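Long-range contacts in benzoylformate decarboxylase (Mycobacterium smegmatis, PDB 4Q9D), which belongs to the thiamine-diphosphate-dependent enzymes, a family built from parallel-sheet alpha/beta domains, and holds a magnesium ion in its C-terminal cofactor-binding domain: residues T356-Y361 and M382-T387; E362-V367 and A511-A516; V374-T379 and V429-D434; V458-E463 and V524-T529. One frame throughout, in Å; residues are numbered along the deposited sequence.

Interaction 1: T356-Y361 and M382-T387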
loop_
_atom_site.group_PDB
_atom_site.type_symbol
_atom_site.label_atom_id
_atom_site.label_comp_id
_atom_site.label_asym_id
_atom_site.label_seq_id
_atom_site.Cartn_x
_atom_site.Cartn_y
_atom_site.Cartn_z
ATOM N N THR B 356 -47.727 -10.519 -1.306
ATOM C CA THR B 356 -46.537 -11.307 -1.556
ATOM C C THR B 356 -45.659 -10.589 -2.595
ATOM O O THR B 356 -46.158 -9.847 -3.446
ATOM C CB THR B 356 -46.909 -12.696 -2.106
ATOM O OG1 THR B 356 -47.622 -12.537 -3.334
ATOM C CG2 THR B 356 -47.782 -13.460 -1.118
ATOM N N SER B 357 -44.357 -10.818 -2.552
ATOM C CA SER B 357 -43.512 -10.316 -3.640
ATOM C C SER B 357 -43.913 -10.952 -4.984
ATOM O O SER B 357 -43.752 -10.354 -6.058
ATOM C CB SER B 357 -42.021 -10.547 -3.337
ATOM O OG SER B 357 -41.785 -11.846 -2.819
ATOM N N ASN B 358 -44.445 -12.165 -4.924
ATOM C CA ASN B 358 -44.956 -12.821 -6.125
ATOM C C ASN B 358 -46.075 -11.994 -6.792
ATOM O O ASN B 358 -46.089 -11.820 -8.018
ATOM C CB ASN B 358 -45.410 -14.246 -5.780
ATOM C CG ASN B 358 -45.885 -15.015 -6.995
ATOM O OD1 ASN B 358 -45.123 -15.229 -7.937
ATOM N ND2 ASN B 358 -47.156 -15.428 -6.987
ATOM N N ALA B 359 -46.998 -11.458 -5.987
ATOM C CA ALA B 359 -48.034 -10.563 -6.507
ATOM C C ALA B 359 -47.420 -9.332 -7.157
ATOM O O ALA B 359 -47.825 -8.932 -8.240
ATOM C CB ALA B 359 -48.972 -10.123 -5.387
ATOM N N VAL B 360 -46.452 -8.716 -6.477
ATOM C CA VAL B 360 -45.841 -7.472 -6.953
ATOM C C VAL B 360 -45.201 -7.646 -8.317
ATOM O O VAL B 360 -45.400 -6.829 -9.206
ATOM C CB VAL B 360 -44.717 -6.949 -5.980
ATOM C CG1 VAL B 360 -44.004 -5.735 -6.587
ATOM C CG2 VAL B 360 -45.283 -6.629 -4.626
ATOM N N TYR B 361 -44.394 -8.698 -8.474
ATOM C CA TYR B 361 -43.691 -8.897 -9.745
ATOM C C TYR B 361 -44.616 -9.288 -10.891
ATOM O O TYR B 361 -44.362 -8.931 -12.039
ATOM C CB TYR B 361 -42.535 -9.885 -9.604
ATOM C CG TYR B 361 -41.298 -9.260 -8.987
ATOM C CD1 TYR B 361 -40.250 -8.804 -9.784
ATOM C CD2 TYR B 361 -41.193 -9.098 -7.604
ATOM C CE1 TYR B 361 -39.109 -8.195 -9.205
ATOM C CE2 TYR B 361 -40.071 -8.507 -7.026
ATOM C CZ TYR B 361 -39.034 -8.064 -7.823
ATOM O OH TYR B 361 -37.933 -7.506 -7.212
ATOM N N MET B 382 -35.232 -12.269 -5.625
ATOM C CA MET B 382 -34.635 -12.714 -6.887
ATOM C C MET B 382 -35.494 -13.769 -7.610
ATOM O O MET B 382 -35.610 -13.752 -8.841
ATOM C CB MET B 382 -33.215 -13.240 -6.657
ATOM C CG MET B 382 -32.166 -12.120 -6.491
ATOM S SD MET B 382 -31.847 -11.117 -7.966
ATOM C CE MET B 382 -31.031 -12.260 -9.103
ATOM N N LEU B 383 -36.106 -14.674 -6.849
ATOM C CA LEU B 383 -36.942 -15.718 -7.467
ATOM C C LEU B 383 -38.100 -15.090 -8.224
ATOM O O LEU B 383 -38.406 -15.507 -9.339
ATOM C CB LEU B 383 -37.479 -16.712 -6.423
ATOM C CG LEU B 383 -38.496 -17.754 -6.937
ATOM C CD1 LEU B 383 -37.960 -18.562 -8.129
ATOM C CD2 LEU B 383 -38.982 -18.687 -5.807
ATOM N N ASP B 384 -38.700 -14.046 -7.643
ATOM C CA ASP B 384 -39.829 -13.348 -8.271
ATOM C C ASP B 384 -39.447 -12.640 -9.558
ATOM O O ASP B 384 -40.213 -12.606 -10.516
ATOM C CB ASP B 384 -40.468 -12.376 -7.270
ATOM C CG ASP B 384 -40.854 -13.078 -5.972
ATOM O OD1 ASP B 384 -41.570 -14.105 -6.042
ATOM O OD2 ASP B 384 -40.405 -12.658 -4.893
ATOM N N LEU B 385 -38.263 -12.048 -9.572
ATOM C CA LEU B 385 -37.774 -11.382 -10.770
ATOM C C LEU B 385 -37.576 -12.438 -11.850
ATOM O O LEU B 385 -37.978 -12.253 -12.993
ATOM C CB LEU B 385 -36.438 -10.679 -10.465
ATOM C CG LEU B 385 -35.524 -10.384 -11.657
ATOM C CD1 LEU B 385 -35.930 -9.082 -12.278
ATOM C CD2 LEU B 385 -34.046 -10.367 -11.214
ATOM N N PHE B 386 -36.930 -13.543 -11.473
ATOM C CA PHE B 386 -36.687 -14.624 -12.415
ATOM C C PHE B 386 -38.014 -15.166 -12.997
ATOM O O PHE B 386 -38.151 -15.375 -14.215
ATOM C CB PHE B 386 -35.879 -15.736 -11.717
ATOM C CG PHE B 386 -35.772 -17.009 -12.522
ATOM C CD1 PHE B 386 -34.914 -17.089 -13.618
ATOM C CD2 PHE B 386 -36.534 -18.127 -12.187
ATOM C CE1 PHE B 386 -34.818 -18.257 -14.364
ATOM C CE2 PHE B 386 -36.442 -19.302 -12.932
ATOM C CZ PHE B 386 -35.578 -19.362 -14.026
ATOM N N THR B 387 -38.991 -15.375 -12.123
ATOM C CA THR B 387 -40.279 -15.947 -12.529
ATOM C C THR B 387 -41.054 -15.033 -13.445
ATOM O O THR B 387 -41.569 -15.471 -14.462
ATOM C CB THR B 387 -41.140 -16.242 -11.315
ATOM O OG1 THR B 387 -40.436 -17.176 -10.494
ATOM C CG2 THR B 387 -42.499 -16.833 -11.732
HETATM O O HOH W 1 -42.590 -15.473 -8.003
#
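Where Asn-358 and Asp-384 bring their CA atoms to 5.6 Å, the helical turns 357-361 and 382-387 run in broadly the same direction, their axes inclined at 35°. Asp-384 lies between the helices and divides its side chain among three neighbours. Ser-357 OG donates to Asp-384 OD2 over 2.6 Å, arriving from above the carboxylate plane, 45° out of it. The serine oxygen can do so because its chi1 of 44° sets it between the backbone N and the carbonyl carbon. Water 1 donates to the other carboxylate oxygen, Asp-384 OD1, at 2.6 Å and to Asn-358 OD1 at 2.5 Å, so that it bridges the two helices; Asn-358 OD1 also accepts from Trp-388 NE1. The methylene of Asp-384 serves the apolar side, with CB 3.4 Å from Tyr-361 CD2. Over one face of the tyrosine ring, near its rim, lie Asp-384 C and Leu-385 N, while Leu-385 CB reaches Tyr-361 CE1 at 3.9 Å. Ser-357 O sits at the ring edge, and the phenol OH is hydrogen-bonded to Thr-381 OG1. Thr-356 is the N-cap of its helix, its OG1 accepting from Ala-359 N. Tyr-361 and Leu-385 both lean on Met-376 of strand 373-377, which places the two helices side by side on one face of the C-terminal parallel sheet, as outer-layer helices of a three-layer alpha/beta/alpha sandwich.

Interaction 2: E362-V367 and A511-A516; sequences EVLSNV and AELKTA
Val-363, Leu-364 and Val-367 meet Leu-513 through branched aliphatic groups alone, so no ring, amide or carboxylate presents a face or an edge in this helix-to-helix contact. Leu-513 carries the contact on its side. Its CD1 methyl enters between the three residues of segment 362-367 and touches Val-367 CG2 at 3.6 Å, Leu-364 CD2 at 3.7 Å and Val-363 CG1 at 3.9 Å. Val-367 CG2 also lies 3.7 Å from Leu-513 CB, alongside the leucine chain; a chi1 of -50° sets CG1 anti to the carbonyl carbon and leaves CG2 between that carbon and the backbone N. The leucine side chains of Leu-364 and Leu-513 cross at about a right angle, methyl against methyl. At the more open margin, the long chain of Lys-514 passes Val-367 CG1 with its CE 4.3 Å away, and its NZ continues to a salt bridge with Glu-510 on the same helix. The two axes are 10.2 Å apart and inclined at 40°. Leu-513 also rests on Leu-525 of strand 523-528, beneath helix 506-518. Across these two segments cohesion therefore comes from van der Waals contact and the burial of hydrocarbon, while the charged end of Lys-514 pairs within its own helix.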
loop_
_atom_site.group_PDB
_atom_site.type_symbol
_atom_site.label_atom_id
_atom_site.label_comp_id
_atom_site.label_asym_id
_atom_site.label_seq_id
_atom_site.Cartn_x
_atom_site.Cartn_y
_atom_site.Cartn_z
ATOM N N GLU B 362 -45.711 -9.987 -10.589
ATOM C CA GLU B 362 -46.651 -10.329 -11.669
ATOM C C GLU B 362 -47.345 -9.091 -12.150
ATOM O O GLU B 362 -47.452 -8.868 -13.346
ATOM C CB GLU B 362 -47.714 -11.358 -11.254
ATOM C CG GLU B 362 -48.627 -11.673 -12.458
ATOM C CD GLU B 362 -49.749 -12.649 -12.145
ATOM O OE1 GLU B 362 -49.915 -13.038 -10.957
ATOM O OE2 GLU B 362 -50.471 -13.009 -13.100
ATOM N N VAL B 363 -47.801 -8.250 -11.223
ATOM C CA VAL B 363 -48.345 -6.959 -11.642
ATOM C C VAL B 363 -47.349 -6.168 -12.496
ATOM O O VAL B 363 -47.718 -5.561 -13.498
ATOM C CB VAL B 363 -48.763 -6.089 -10.450
ATOM C CG1 VAL B 363 -49.193 -4.719 -10.944
ATOM C CG2 VAL B 363 -49.887 -6.774 -9.666
ATOM N N LEU B 364 -46.075 -6.169 -12.106
ATOM C CA LEU B 364 -45.059 -5.444 -12.894
ATOM C C LEU B 364 -44.950 -6.015 -14.304
ATOM O O LEU B 364 -44.877 -5.270 -15.297
ATOM C CB LEU B 364 -43.686 -5.547 -12.229
ATOM C CG LEU B 364 -43.309 -4.578 -11.131
ATOM C CD1 LEU B 364 -41.946 -5.038 -10.624
ATOM C CD2 LEU B 364 -43.210 -3.173 -11.715
ATOM N N SER B 365 -44.934 -7.345 -14.402
ATOM C CA SER B 365 -44.812 -7.963 -15.728
ATOM C C SER B 365 -46.017 -7.646 -16.615
ATOM O O SER B 365 -45.887 -7.528 -17.839
ATOM C CB SER B 365 -44.630 -9.474 -15.629
ATOM O OG SER B 365 -45.812 -10.064 -15.140
ATOM N N ASN B 366 -47.188 -7.479 -16.014
ATOM C CA ASN B 366 -48.357 -7.096 -16.827
ATOM C C ASN B 366 -48.252 -5.704 -17.424
ATOM O O ASN B 366 -48.810 -5.447 -18.495
ATOM C CB ASN B 366 -49.645 -7.180 -16.010
ATOM C CG ASN B 366 -49.980 -8.594 -15.603
ATOM O OD1 ASN B 366 -49.577 -9.555 -16.260
ATOM N ND2 ASN B 366 -50.701 -8.731 -14.500
ATOM N N VAL B 367 -47.575 -4.787 -16.724
ATOM C CA VAL B 367 -47.520 -3.391 -17.210
ATOM C C VAL B 367 -46.150 -2.927 -17.739
ATOM O O VAL B 367 -46.050 -1.897 -18.398
ATOM C CB VAL B 367 -48.036 -2.382 -16.152
ATOM C CG1 VAL B 367 -49.394 -2.825 -15.614
ATOM C CG2 VAL B 367 -47.071 -2.288 -15.013
ATOM N N ALA B 511 -52.590 0.507 -11.308
ATOM C CA ALA B 511 -53.030 1.813 -11.773
ATOM C C ALA B 511 -51.932 2.858 -11.572
ATOM O O ALA B 511 -51.706 3.711 -12.432
ATOM C CB ALA B 511 -54.324 2.236 -11.053
ATOM N N GLU B 512 -51.265 2.816 -10.422
ATOM C CA GLU B 512 -50.195 3.791 -10.142
ATOM C C GLU B 512 -49.004 3.566 -11.081
ATOM O O GLU B 512 -48.332 4.521 -11.490
ATOM C CB GLU B 512 -49.774 3.697 -8.676
ATOM C CG GLU B 512 -50.864 4.159 -7.710
ATOM C CD GLU B 512 -51.140 5.663 -7.802
ATOM O OE1 GLU B 512 -50.375 6.386 -8.475
ATOM O OE2 GLU B 512 -52.113 6.125 -7.172
ATOM N N LEU B 513 -48.764 2.299 -11.427
ATOM C CA LEU B 513 -47.717 1.937 -12.375
ATOM C C LEU B 513 -47.983 2.550 -13.740
ATOM O O LEU B 513 -47.081 3.148 -14.352
ATOM C CB LEU B 513 -47.561 0.403 -12.471
ATOM C CG LEU B 513 -46.599 -0.240 -11.453
ATOM C CD1 LEU B 513 -46.639 -1.799 -11.491
ATOM C CD2 LEU B 513 -45.163 0.297 -11.681
ATOM N N LYS B 514 -49.227 2.426 -14.211
ATOM C CA LYS B 514 -49.605 3.018 -15.489
ATOM C C LYS B 514 -49.481 4.528 -15.455
ATOM O O LYS B 514 -49.023 5.139 -16.407
ATOM C CB LYS B 514 -51.032 2.643 -15.872
ATOM C CG LYS B 514 -51.222 1.155 -16.209
ATOM C CD LYS B 514 -52.716 0.830 -16.496
ATOM C CE LYS B 514 -52.898 -0.661 -16.831
ATOM N NZ LYS B 514 -54.328 -1.116 -16.756
ATOM N N THR B 515 -49.919 5.140 -14.367
ATOM C CA THR B 515 -49.752 6.580 -14.233
ATOM C C THR B 515 -48.260 6.964 -14.219
ATOM O O THR B 515 -47.862 7.952 -14.843
ATOM C CB THR B 515 -50.437 7.066 -12.957
ATOM O OG1 THR B 515 -51.834 6.806 -13.068
ATOM C CG2 THR B 515 -50.224 8.560 -12.727
ATOM N N ALA B 516 -47.431 6.179 -13.524
ATOM C CA ALA B 516 -46.000 6.513 -13.421
ATOM C C ALA B 516 -45.320 6.450 -14.783
ATOM O O ALA B 516 -44.438 7.266 -15.099
ATOM C CB ALA B 516 -45.295 5.586 -12.429
#

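Interaction 3: V374-T379 and V429-D434; sequences VVMEST and VATIGD. With MG (magnesium ion), chain F.
Val-375 and Glu-377 are hydrogen-bonded to Val-429, Thr-431 and Gly-433 where the second and third strands, counted from 397-399, lie side by side in the six-stranded parallel sheet of the C-terminal thiamine-diphosphate-binding domain. Four backbone hydrogen bonds form the ladder: Val-375 N to Val-429 O, Thr-431 N to Val-375 O, Glu-377 N to Thr-431 O and Gly-433 N to Glu-377 O at 2.8 Å. On one face Val-375 CB lies 3.9 Å from Ala-430 CB, and farther along Ile-432 reaches across so that its CD1 touches Glu-377 CB at 3.4 Å. That closeness follows from a chi1 of -46° and a chi2 of -69°, which curl the isoleucine tip toward the neighbouring strand. On the other face Met-376 SD comes within 3.3 Å of Thr-431 OG1, a hydroxyl that is hydrogen-bonded to Tyr-361 OH. In the next shell, the backbone N atoms of Gly-406 and Gly-408 hold the Glu-377 carboxylate. Ala-412 and Ile-415 of helix 408-421 cover Val-375. Strand 429-433 ends at Gly-433, which with the following Asp-434 opens the metal-binding signature of thiamine-diphosphate enzymes. Asp-434 coordinates the magnesium ion through one oxygen, OD1 at 2.3 Å, leaving OD2 4.0 Å from the metal.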
loop_
_atom_site.group_PDB
_atom_site.type_symbol
_atom_site.label_atom_id
_atom_site.label_comp_id
_atom_site.label_asym_id
_atom_site.label_seq_id
_atom_site.Cartn_x
_atom_site.Cartn_y
_atom_site.Cartn_z
ATOM N N VAL B 374 -34.520 -2.931 -16.503
ATOM C CA VAL B 374 -34.813 -3.298 -15.133
ATOM C C VAL B 374 -33.543 -3.117 -14.291
ATOM O O VAL B 374 -32.477 -3.590 -14.693
ATOM C CB VAL B 374 -35.315 -4.768 -15.040
ATOM C CG1 VAL B 374 -35.323 -5.250 -13.569
ATOM C CG2 VAL B 374 -36.724 -4.884 -15.648
ATOM N N VAL B 375 -33.655 -2.427 -13.146
ATOM C CA VAL B 375 -32.558 -2.368 -12.164
ATOM C C VAL B 375 -33.000 -3.141 -10.925
ATOM O O VAL B 375 -34.096 -2.911 -10.419
ATOM C CB VAL B 375 -32.199 -0.912 -11.768
ATOM C CG1 VAL B 375 -31.146 -0.907 -10.664
ATOM C CG2 VAL B 375 -31.690 -0.153 -12.976
ATOM N N MET B 376 -32.161 -4.053 -10.432
ATOM C CA MET B 376 -32.587 -4.955 -9.360
ATOM C C MET B 376 -31.743 -4.757 -8.114
ATOM O O MET B 376 -30.518 -4.804 -8.181
ATOM C CB MET B 376 -32.423 -6.424 -9.801
ATOM C CG MET B 376 -32.676 -7.440 -8.653
ATOM S SD MET B 376 -34.436 -7.419 -8.145
ATOM C CE MET B 376 -34.582 -9.063 -7.418
ATOM N N GLU B 377 -32.409 -4.571 -6.979
ATOM C CA GLU B 377 -31.744 -4.471 -5.687
ATOM C C GLU B 377 -32.707 -4.934 -4.600
ATOM O O GLU B 377 -33.190 -4.131 -3.803
ATOM C CB GLU B 377 -31.296 -3.034 -5.421
ATOM C CG GLU B 377 -30.295 -2.896 -4.285
ATOM C CD GLU B 377 -29.381 -1.699 -4.456
ATOM O OE1 GLU B 377 -29.567 -0.699 -3.731
ATOM O OE2 GLU B 377 -28.476 -1.758 -5.314
ATOM N N SER B 378 -33.029 -6.220 -4.610
ATOM C CA SER B 378 -33.978 -6.785 -3.659
ATOM C C SER B 378 -33.687 -8.268 -3.562
ATOM O O SER B 378 -34.286 -9.079 -4.268
ATOM C CB SER B 378 -35.414 -6.553 -4.127
ATOM O OG SER B 378 -36.344 -7.117 -3.219
ATOM N N THR B 379 -32.748 -8.613 -2.693
ATOM C CA THR B 379 -32.191 -9.967 -2.675
ATOM C C THR B 379 -33.213 -11.019 -2.247
ATOM O O THR B 379 -33.193 -12.146 -2.747
ATOM C CB THR B 379 -30.974 -10.052 -1.756
ATOM O OG1 THR B 379 -31.309 -9.441 -0.510
ATOM C CG2 THR B 379 -29.784 -9.305 -2.377
ATOM N N VAL B 429 -37.180 0.713 -14.731
ATOM C CA VAL B 429 -37.964 0.201 -13.617
ATOM C C VAL B 429 -36.992 -0.439 -12.628
ATOM O O VAL B 429 -36.280 -1.387 -12.954
ATOM C CB VAL B 429 -38.986 -0.842 -14.098
ATOM C CG1 VAL B 429 -39.734 -1.481 -12.886
ATOM C CG2 VAL B 429 -39.944 -0.190 -15.108
ATOM N N ALA B 430 -36.961 0.098 -11.421
ATOM C CA ALA B 430 -36.023 -0.344 -10.413
ATOM C C ALA B 430 -36.820 -0.954 -9.287
ATOM O O ALA B 430 -37.657 -0.286 -8.685
ATOM C CB ALA B 430 -35.162 0.868 -9.897
ATOM N N THR B 431 -36.571 -2.224 -9.001
ATOM C CA THR B 431 -37.249 -2.857 -7.883
ATOM C C THR B 431 -36.255 -2.979 -6.734
ATOM O O THR B 431 -35.262 -3.713 -6.829
ATOM C CB THR B 431 -37.858 -4.234 -8.274
ATOM O OG1 THR B 431 -36.802 -5.127 -8.640
ATOM C CG2 THR B 431 -38.830 -4.066 -9.473
ATOM N N ILE B 432 -36.523 -2.257 -5.652
ATOM C CA ILE B 432 -35.546 -2.073 -4.576
ATOM C C ILE B 432 -36.156 -2.449 -3.224
ATOM O O ILE B 432 -37.267 -2.005 -2.901
ATOM C CB ILE B 432 -35.100 -0.569 -4.500
ATOM C CG1 ILE B 432 -34.775 -0.018 -5.891
ATOM C CG2 ILE B 432 -33.843 -0.393 -3.603
ATOM C CD1 ILE B 432 -33.487 -0.628 -6.498
ATOM N N GLY B 433 -35.455 -3.246 -2.420
ATOM C CA GLY B 433 -35.931 -3.525 -1.064
ATOM C C GLY B 433 -35.935 -2.236 -0.219
ATOM O O GLY B 433 -35.226 -1.276 -0.543
ATOM N N ASP B 434 -36.706 -2.198 0.871
ATOM C CA ASP B 434 -36.806 -0.970 1.665
ATOM C C ASP B 434 -35.501 -0.640 2.388
ATOM O O ASP B 434 -35.179 0.527 2.562
ATOM C CB ASP B 434 -38.034 -0.961 2.634
ATOM C CG ASP B 434 -38.153 -2.230 3.491
ATOM O OD1 ASP B 434 -37.464 -3.227 3.245
ATOM O OD2 ASP B 434 -38.967 -2.247 4.421
HETATM MG MG MG F . -36.953 -5.475 3.157
HETATM O O HOH W 2 -37.985 -5.532 0.975
#

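Interaction 4: V458-E463 and V524-T529. With MG (magnesium ion), chain F.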
loop_
_atom_site.group_PDB
_atom_site.type_symbol
_atom_site.label_atom_id
_atom_site.label_comp_id
_atom_site.label_asym_id
_atom_site.label_seq_id
_atom_site.Cartn_x
_atom_site.Cartn_y
_atom_site.Cartn_z
ATOM N N VAL B 458 -40.561 0.126 -4.528
ATOM C CA VAL B 458 -39.910 -0.209 -3.270
ATOM C C VAL B 458 -40.726 -1.226 -2.479
ATOM O O VAL B 458 -41.869 -0.977 -2.115
ATOM C CB VAL B 458 -39.685 1.074 -2.419
ATOM C CG1 VAL B 458 -39.125 0.721 -1.055
ATOM C CG2 VAL B 458 -38.748 2.052 -3.161
ATOM N N LEU B 459 -40.121 -2.370 -2.205
ATOM C CA LEU B 459 -40.805 -3.437 -1.484
ATOM C C LEU B 459 -40.604 -3.296 0.017
ATOM O O LEU B 459 -39.549 -3.636 0.569
ATOM C CB LEU B 459 -40.330 -4.808 -1.994
ATOM C CG LEU B 459 -40.720 -5.193 -3.432
ATOM C CD1 LEU B 459 -39.953 -4.429 -4.459
ATOM C CD2 LEU B 459 -40.472 -6.691 -3.633
ATOM N N ARG B 460 -41.635 -2.773 0.667
ATOM C CA ARG B 460 -41.580 -2.428 2.071
ATOM C C ARG B 460 -42.118 -3.583 2.947
ATOM O O ARG B 460 -43.323 -3.712 3.156
ATOM C CB ARG B 460 -42.373 -1.124 2.305
ATOM C CG ARG B 460 -42.596 -0.727 3.813
ATOM C CD ARG B 460 -41.398 0.015 4.371
ATOM N NE ARG B 460 -41.598 0.462 5.750
ATOM C CZ ARG B 460 -40.752 0.216 6.737
ATOM N NH1 ARG B 460 -39.632 -0.470 6.487
ATOM N NH2 ARG B 460 -41.029 0.651 7.967
ATOM N N ASN B 461 -41.217 -4.411 3.460
ATOM C CA ASN B 461 -41.603 -5.459 4.394
ATOM C C ASN B 461 -41.072 -5.241 5.813
ATOM O O ASN B 461 -41.231 -6.112 6.666
ATOM C CB ASN B 461 -41.194 -6.854 3.872
ATOM C CG ASN B 461 -39.698 -6.974 3.629
ATOM O OD1 ASN B 461 -38.917 -6.115 4.036
ATOM N ND2 ASN B 461 -39.291 -8.047 2.976
ATOM N N GLY B 462 -40.438 -4.096 6.070
ATOM C CA GLY B 462 -40.022 -3.749 7.432
ATOM C C GLY B 462 -38.742 -4.435 7.923
ATOM O O GLY B 462 -38.434 -4.424 9.124
ATOM N N GLU B 463 -37.972 -5.032 7.012
ATOM C CA GLU B 463 -36.753 -5.745 7.438
ATOM C C GLU B 463 -35.712 -5.901 6.348
ATOM O O GLU B 463 -36.024 -5.846 5.157
ATOM C CB GLU B 463 -37.105 -7.151 7.953
ATOM C CG GLU B 463 -37.914 -7.946 6.966
ATOM C CD GLU B 463 -38.380 -9.293 7.528
ATOM O OE1 GLU B 463 -38.706 -9.389 8.736
ATOM O OE2 GLU B 463 -38.414 -10.258 6.742
ATOM N N VAL B 524 -41.765 7.160 -6.979
ATOM C CA VAL B 524 -41.457 6.160 -5.979
ATOM C C VAL B 524 -42.773 5.509 -5.501
ATOM O O VAL B 524 -43.615 6.152 -4.877
ATOM C CB VAL B 524 -40.695 6.777 -4.793
ATOM C CG1 VAL B 524 -40.423 5.720 -3.703
ATOM C CG2 VAL B 524 -39.364 7.450 -5.288
ATOM N N LEU B 525 -42.955 4.236 -5.827
ATOM C CA LEU B 525 -44.151 3.510 -5.406
ATOM C C LEU B 525 -43.744 2.602 -4.257
ATOM O O LEU B 525 -42.887 1.731 -4.407
ATOM C CB LEU B 525 -44.747 2.700 -6.567
ATOM C CG LEU B 525 -45.225 3.526 -7.769
ATOM C CD1 LEU B 525 -45.736 2.612 -8.895
ATOM C CD2 LEU B 525 -46.272 4.562 -7.385
ATOM N N VAL B 526 -44.335 2.835 -3.100
ATOM C CA VAL B 526 -44.026 2.051 -1.932
ATOM C C VAL B 526 -45.093 0.954 -1.789
ATOM O O VAL B 526 -46.276 1.252 -1.649
ATOM C CB VAL B 526 -43.936 2.959 -0.681
ATOM C CG1 VAL B 526 -43.464 2.147 0.511
ATOM C CG2 VAL B 526 -42.950 4.143 -0.950
ATOM N N VAL B 527 -44.664 -0.309 -1.852
ATOM C CA VAL B 527 -45.568 -1.440 -1.854
ATOM C C VAL B 527 -45.383 -2.282 -0.588
ATOM O O VAL B 527 -44.369 -2.957 -0.413
ATOM C CB VAL B 527 -45.354 -2.323 -3.089
ATOM C CG1 VAL B 527 -46.380 -3.470 -3.105
ATOM C CG2 VAL B 527 -45.449 -1.492 -4.392
ATOM N N PRO B 528 -46.369 -2.250 0.318
ATOM C CA PRO B 528 -46.184 -3.063 1.529
ATOM C C PRO B 528 -46.217 -4.545 1.183
ATOM O O PRO B 528 -47.138 -5.001 0.512
ATOM C CB PRO B 528 -47.377 -2.667 2.418
ATOM C CG PRO B 528 -47.880 -1.349 1.839
ATOM C CD PRO B 528 -47.574 -1.404 0.364
ATOM N N THR B 529 -45.217 -5.298 1.610
ATOM C CA THR B 529 -45.149 -6.701 1.220
ATOM C C THR B 529 -44.910 -7.538 2.469
ATOM O O THR B 529 -44.596 -7.003 3.530
ATOM C CB THR B 529 -44.002 -6.967 0.222
ATOM O OG1 THR B 529 -42.769 -6.623 0.851
ATOM C CG2 THR B 529 -44.167 -6.120 -1.058
HETATM MG MG MG F . -36.953 -5.475 3.157
HETATM O O HOH W 2 -37.985 -5.532 0.975
#
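Val-458 and Arg-460 join Leu-525, Val-527 and Thr-529 in a parallel ladder of backbone hydrogen bonds. Val-458 N donates to Leu-525 O at 2.8 Å, and Val-527 N returns the bond to Val-458 O; then Arg-460 N meets Val-527 O, and Thr-529 N meets Arg-460 O. Pro-528, which has no N-H, meets Arg-460 O through a CA-H...O contact instead.

Side-chain contacts are fewer. Val-458 CG2 packs on Val-524 CG1 at 4.1 Å, and Arg-460 CB rests on Val-526 CG1 at 3.9 Å before the arginine bends away at chi2 (84°) to a salt bridge between its NH1 and Asp-434 OD2. Beyond the strand, Asn-461 CB abuts Thr-529 OG1 at 3.4 Å.

The metal bonds come from the loop that follows. With a chi1 of 59°, Asn-461 directs OD1 onto the magnesium ion at 2.2 Å, and Glu-463 adds its backbone O, also 2.2 Å from the metal. Water 2, itself a ligand of the ion, donates to Leu-459 O at 2.5 Å and so ties the strand end to the site. Asp-434 completes the protein ligands; in relatives such a cluster anchors the cofactor diphosphate.

Helix 489-495 covers Val-458 and Val-526 on one face of the sheet. On the other, Leu-459 and Val-527 pack against helix 357-367, as does Thr-529 just past the strand end, and Leu-525 packs against helix 506-518.

Overall arrangement
Helix 357-367 opens the set and serves two contacts: its first half closes a short loop with 382-387 in interaction 1, and its second half closes the longest one with 511-516 in interaction 2. Interactions 1 and 2 cross, since 382-387 lies between 362-367 and 511-516. Interaction 3 starts on the strand between the two helices of interaction 1, so these two cross; pairing with 429-434, it nests wholly within the loop of interaction 2. Interaction 4 begins after interaction 3 has closed and crosses interaction 2, ending near the C terminus. Interactions 3 and 4 build neighbouring parts of one parallel sheet and share the magnesium ion, while interactions 1 and 2 join the helices layered over it.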